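Local coordinates for protein N-(5'-phosphoribosyl)anthranilate isomerase (PDB 4AAJ) that catalyses the isomerisation of N-(5-phospho-beta-D-ribosyl)anthranilate to 1-(2-carboxyphenylamino)-1-deoxy-D-ribulose 5-phosphate, the third step from chorismate to tryptophan, at residues G181-V193 against K214-V226. Sequence-based numbering, arbitrary orientation.
With SO4 (sulfate ion), chain B.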
loop_
_atom_site.group_PDB
_atom_site.type_symbol
_atom_site.label_atom_id
_atom_site.label_comp_id
_atom_site.label_asym_id
_atom_site.label_seq_id
_atom_site.Cartn_x
_atom_site.Cartn_y
_atom_site.Cartn_z
ATOM N N GLY A 181 -4.151 9.117 -5.648
ATOM C CA GLY A 181 -5.182 10.114 -5.875
ATOM C C GLY A 181 -6.601 9.598 -5.811
ATOM O O GLY A 181 -7.508 10.234 -6.345
ATOM N N LEU A 182 -6.808 8.453 -5.160
ATOM C CA LEU A 182 -8.154 7.897 -5.044
ATOM C C LEU A 182 -8.969 8.648 -3.993
ATOM O O LEU A 182 -8.433 9.121 -2.999
ATOM C CB LEU A 182 -8.132 6.400 -4.714
ATOM C CG LEU A 182 -7.375 5.439 -5.643
ATOM C CD1 LEU A 182 -7.493 4.013 -5.135
ATOM C CD2 LEU A 182 -7.860 5.530 -7.079
ATOM N N ASN A 183 -10.267 8.754 -4.244
ATOM C CA ASN A 183 -11.225 9.307 -3.285
ATOM C C ASN A 183 -12.609 8.753 -3.610
ATOM O O ASN A 183 -12.761 8.037 -4.602
ATOM C CB ASN A 183 -11.205 10.842 -3.312
ATOM C CG ASN A 183 -11.470 11.413 -4.697
ATOM O OD1 ASN A 183 -12.337 10.934 -5.431
ATOM N ND2 ASN A 183 -10.727 12.450 -5.053
ATOM N N ALA A 184 -13.609 9.081 -2.792
ATOM C CA ALA A 184 -14.969 8.554 -2.971
ATOM C C ALA A 184 -15.580 8.862 -4.345
ATOM O O ALA A 184 -16.417 8.107 -4.844
ATOM C CB ALA A 184 -15.878 9.052 -1.858
ATOM N N GLU A 185 -15.139 9.962 -4.952
ATOM C CA GLU A 185 -15.702 10.452 -6.212
ATOM C C GLU A 185 -15.152 9.727 -7.441
ATOM O O GLU A 185 -15.772 9.751 -8.511
ATOM C CB GLU A 185 -15.478 11.966 -6.352
ATOM C CG GLU A 185 -15.880 12.791 -5.132
ATOM C CD GLU A 185 -17.359 12.682 -4.797
ATOM O OE1 GLU A 185 -18.196 13.155 -5.598
ATOM O OE2 GLU A 185 -17.688 12.131 -3.725
ATOM N N ASN A 186 -13.993 9.087 -7.288
ATOM C CA ASN A 186 -13.337 8.414 -8.408
ATOM C C ASN A 186 -13.067 6.923 -8.195
ATOM O O ASN A 186 -12.765 6.211 -9.151
ATOM C CB ASN A 186 -12.043 9.152 -8.807
ATOM C CG ASN A 186 -10.971 9.109 -7.722
ATOM O OD1 ASN A 186 -10.978 8.244 -6.849
ATOM N ND2 ASN A 186 -10.039 10.050 -7.781
ATOM N N VAL A 187 -13.178 6.461 -6.949
ATOM C CA VAL A 187 -12.837 5.075 -6.592
ATOM C C VAL A 187 -13.649 4.038 -7.373
ATOM O O VAL A 187 -13.095 3.054 -7.872
ATOM C CB VAL A 187 -12.908 4.817 -5.059
ATOM C CG1 VAL A 187 -14.321 5.009 -4.516
ATOM C CG2 VAL A 187 -12.377 3.432 -4.712
ATOM N N GLU A 188 -14.952 4.279 -7.496
ATOM C CA GLU A 188 -15.850 3.348 -8.182
ATOM C C GLU A 188 -15.493 3.196 -9.662
ATOM O O GLU A 188 -15.547 2.093 -10.209
ATOM C CB GLU A 188 -17.309 3.773 -8.004
ATOM C CG GLU A 188 -17.742 3.843 -6.545
ATOM C CD GLU A 188 -19.249 3.850 -6.365
ATOM O OE1 GLU A 188 -19.941 4.586 -7.101
ATOM O OE2 GLU A 188 -19.740 3.124 -5.474
ATOM N N GLU A 189 -15.106 4.305 -10.288
ATOM C CA GLU A 189 -14.706 4.315 -11.695
ATOM C C GLU A 189 -13.347 3.650 -11.902
ATOM O O GLU A 189 -13.172 2.859 -12.836
ATOM C CB GLU A 189 -14.697 5.748 -12.244
ATOM C CG GLU A 189 -14.645 5.844 -13.767
ATOM C CD GLU A 189 -15.821 5.169 -14.458
ATOM O OE1 GLU A 189 -16.950 5.206 -13.916
ATOM O OE2 GLU A 189 -15.616 4.602 -15.554
ATOM N N VAL A 190 -12.392 3.972 -11.030
ATOM C CA VAL A 190 -11.068 3.349 -11.059
ATOM C C VAL A 190 -11.205 1.828 -10.970
ATOM O O VAL A 190 -10.576 1.101 -11.737
ATOM C CB VAL A 190 -10.152 3.894 -9.936
ATOM C CG1 VAL A 190 -8.915 3.016 -9.759
ATOM C CG2 VAL A 190 -9.742 5.330 -10.239
ATOM N N ILE A 191 -12.050 1.363 -10.051
ATOM C CA ILE A 191 -12.274 -0.068 -9.850
ATOM C C ILE A 191 -12.891 -0.744 -11.084
ATOM O O ILE A 191 -12.531 -1.875 -11.418
ATOM C CB ILE A 191 -13.115 -0.339 -8.584
ATOM C CG1 ILE A 191 -12.279 -0.040 -7.334
ATOM C CG2 ILE A 191 -13.600 -1.782 -8.553
ATOM C CD1 ILE A 191 -13.051 -0.050 -6.032
ATOM N N LYS A 192 -13.810 -0.047 -11.754
ATOM C CA LYS A 192 -14.445 -0.581 -12.965
ATOM C C LYS A 192 -13.448 -0.753 -14.105
ATOM O O LYS A 192 -13.485 -1.751 -14.820
ATOM C CB LYS A 192 -15.623 0.290 -13.413
ATOM C CG LYS A 192 -16.910 0.059 -12.636
ATOM C CD LYS A 192 -18.119 0.636 -13.371
ATOM C CE LYS A 192 -18.329 2.118 -13.086
ATOM N NZ LYS A 192 -19.064 2.341 -11.808
ATOM N N VAL A 193 -12.546 0.210 -14.260
ATOM C CA VAL A 193 -11.563 0.169 -15.339
ATOM C C VAL A 193 -10.441 -0.824 -15.040
ATOM O O VAL A 193 -10.134 -1.680 -15.866
ATOM C CB VAL A 193 -10.976 1.567 -15.629
ATOM C CG1 VAL A 193 -9.916 1.495 -16.719
ATOM C CG2 VAL A 193 -12.079 2.531 -16.029
ATOM N N LYS A 214 -16.036 9.863 8.396
ATOM C CA LYS A 214 -17.094 9.848 7.388
ATOM C C LYS A 214 -16.548 9.609 5.980
ATOM O O LYS A 214 -17.180 8.916 5.183
ATOM C CB LYS A 214 -17.948 11.119 7.456
ATOM C CG LYS A 214 -18.919 11.124 8.630
ATOM C CD LYS A 214 -19.464 12.516 8.918
ATOM C CE LYS A 214 -20.344 12.507 10.158
ATOM N NZ LYS A 214 -20.605 13.881 10.666
ATOM N N LEU A 215 -15.378 10.169 5.684
ATOM C CA LEU A 215 -14.708 9.904 4.403
ATOM C C LEU A 215 -14.229 8.452 4.315
ATOM O O LEU A 215 -14.443 7.791 3.295
ATOM C CB LEU A 215 -13.561 10.891 4.143
ATOM C CG LEU A 215 -13.892 12.378 3.919
ATOM C CD1 LEU A 215 -12.631 13.164 3.593
ATOM C CD2 LEU A 215 -14.944 12.596 2.837
ATOM N N VAL A 216 -13.610 7.961 5.391
ATOM C CA VAL A 216 -13.182 6.557 5.497
ATOM C C VAL A 216 -14.351 5.604 5.237
ATOM O O VAL A 216 -14.266 4.739 4.361
ATOM C CB VAL A 216 -12.523 6.255 6.871
ATOM C CG1 VAL A 216 -12.342 4.754 7.088
ATOM C CG2 VAL A 216 -11.185 6.969 6.997
ATOM N N GLU A 217 -15.442 5.782 5.982
ATOM C CA GLU A 217 -16.627 4.928 5.858
ATOM C C GLU A 217 -17.220 4.961 4.446
ATOM O O GLU A 217 -17.580 3.919 3.895
ATOM C CB GLU A 217 -17.678 5.322 6.908
ATOM C CG GLU A 217 -18.908 4.423 6.974
ATOM C CD GLU A 217 -19.960 4.770 5.931
ATOM O OE1 GLU A 217 -20.151 5.976 5.636
ATOM O OE2 GLU A 217 -20.603 3.836 5.404
ATOM N N GLU A 218 -17.314 6.160 3.872
ATOM C CA GLU A 218 -17.834 6.358 2.518
ATOM C C GLU A 218 -16.943 5.704 1.461
ATOM O O GLU A 218 -17.433 4.978 0.591
ATOM C CB GLU A 218 -17.978 7.851 2.226
ATOM C CG GLU A 218 -18.738 8.182 0.952
ATOM C CD GLU A 218 -18.596 9.640 0.551
ATOM O OE1 GLU A 218 -18.065 10.439 1.353
ATOM O OE2 GLU A 218 -19.016 9.987 -0.575
ATOM N N PHE A 219 -15.636 5.963 1.544
ATOM C CA PHE A 219 -14.686 5.382 0.600
ATOM C C PHE A 219 -14.762 3.860 0.597
ATOM O O PHE A 219 -14.865 3.242 -0.462
ATOM C CB PHE A 219 -13.250 5.825 0.909
ATOM C CG PHE A 219 -12.241 5.355 -0.110
ATOM C CD1 PHE A 219 -11.701 4.070 -0.040
ATOM C CD2 PHE A 219 -11.836 6.193 -1.141
ATOM C CE1 PHE A 219 -10.779 3.633 -0.981
ATOM C CE2 PHE A 219 -10.912 5.760 -2.081
ATOM C CZ PHE A 219 -10.382 4.481 -1.998
ATOM N N VAL A 220 -14.700 3.264 1.784
ATOM C CA VAL A 220 -14.706 1.811 1.912
ATOM C C VAL A 220 -16.016 1.244 1.360
ATOM O O VAL A 220 -15.997 0.320 0.545
ATOM C CB VAL A 220 -14.454 1.352 3.369
ATOM C CG1 VAL A 220 -14.558 -0.161 3.496
ATOM C CG2 VAL A 220 -13.083 1.811 3.846
ATOM N N ARG A 221 -17.140 1.829 1.781
ATOM C CA ARG A 221 -18.468 1.380 1.347
ATOM C C ARG A 221 -18.600 1.386 -0.176
ATOM O O ARG A 221 -18.991 0.378 -0.769
ATOM C CB ARG A 221 -19.568 2.239 1.988
ATOM C CG ARG A 221 -20.976 1.673 1.853
ATOM C CD ARG A 221 -22.037 2.637 2.380
ATOM N NE ARG A 221 -22.170 3.834 1.544
ATOM C CZ ARG A 221 -21.899 5.075 1.942
ATOM N NH1 ARG A 221 -21.492 5.311 3.182
ATOM N NH2 ARG A 221 -22.047 6.091 1.099
ATOM N N ARG A 222 -18.262 2.519 -0.793
ATOM C CA ARG A 222 -18.328 2.677 -2.246
ATOM C C ARG A 222 -17.416 1.693 -2.977
ATOM O O ARG A 222 -17.812 1.103 -3.991
ATOM C CB ARG A 222 -17.979 4.113 -2.657
ATOM C CG ARG A 222 -19.028 5.150 -2.293
ATOM C CD ARG A 222 -18.730 6.481 -2.959
ATOM N NE ARG A 222 -19.681 7.516 -2.559
ATOM C CZ ARG A 222 -19.871 8.662 -3.209
ATOM N NH1 ARG A 222 -19.179 8.939 -4.308
ATOM N NH2 ARG A 222 -20.762 9.536 -2.759
ATOM N N ALA A 223 -16.197 1.523 -2.459
ATOM C CA ALA A 223 -15.230 0.601 -3.049
ATOM C C ALA A 223 -15.725 -0.838 -2.963
ATOM O O ALA A 223 -15.639 -1.587 -3.933
ATOM C CB ALA A 223 -13.871 0.743 -2.377
ATOM N N LYS A 224 -16.261 -1.205 -1.803
ATOM C CA LYS A 224 -16.799 -2.546 -1.569
ATOM C C LYS A 224 -18.020 -2.869 -2.443
ATOM O O LYS A 224 -18.311 -4.041 -2.683
ATOM C CB LYS A 224 -17.169 -2.724 -0.093
ATOM C CG LYS A 224 -16.003 -2.640 0.883
ATOM C CD LYS A 224 -15.172 -3.906 0.887
ATOM C CE LYS A 224 -14.231 -3.926 2.079
ATOM N NZ LYS A 224 -13.343 -5.106 1.986
ATOM N N ASN A 225 -18.713 -1.829 -2.913
ATOM C CA ASN A 225 -19.945 -1.972 -3.699
ATOM C C ASN A 225 -19.764 -2.294 -5.184
ATOM O O ASN A 225 -20.668 -2.846 -5.815
ATOM C CB ASN A 225 -20.815 -0.720 -3.557
ATOM C CG ASN A 225 -21.650 -0.727 -2.291
ATOM O OD1 ASN A 225 -21.852 -1.772 -1.665
ATOM N ND2 ASN A 225 -22.147 0.443 -1.909
ATOM N N VAL A 226 -18.609 -1.942 -5.741
ATOM C CA VAL A 226 -18.340 -2.169 -7.161
ATOM C C VAL A 226 -17.851 -3.593 -7.405
ATOM O O VAL A 226 -18.508 -4.559 -7.020
ATOM C CB VAL A 226 -17.303 -1.172 -7.711
ATOM C CG1 VAL A 226 -17.269 -1.230 -9.229
ATOM C CG2 VAL A 226 -17.628 0.237 -7.247
HETATM S S SO4 B . -2.962 8.987 -1.850
HETATM O O1 SO4 B . -1.957 7.908 -1.779
HETATM O O2 SO4 B . -2.645 9.960 -0.783
HETATM O O3 SO4 B . -4.322 8.464 -1.644
HETATM O O4 SO4 B . -2.891 9.614 -3.189
#
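Leu182 sets its CB against the edge of the Phe219 ring, 3.9 Å from CE2, and the backbone of Asn183 follows the same edge. Ala184 is small enough to let the chains close to 4.8 Å between its CA and that of Phe219. Its methyl lies over one face of the Arg222 guanidinium, while Arg222 NH1 donates to Ala184 O at 2.9 Å, from above the carbonyl plane and bent to 139°. The extended arginine also meets Glu185 OE2 and Glu218 OE2, both well out of its guanidinium plane, by charge alone, probably easing the repulsion between these oxygens, 4.0 Å apart. Branched Val187 sets CG1 over one face of the Phe219 ring and CG2, anti to the backbone N, 3.5 Å from Phe219 CZ. In this TIM barrel, helices 187-194 and 213-225 are successive outer helices, their segments inclined at 30°, and Phe219 reaches inward to strand 198-201; Gly181 N, with Ser202 N and Ser203 N, holds a sulfate, consistent with the family's phosphate site. Glu188 lays its aliphatic part on Val226, with CB 3.6 Å from CG2. Ile191 packs CD1 on Ala223 CB and CG2 on Val226 CG1, and Lys192 CG lies 3.7 Å from Val226 CG1.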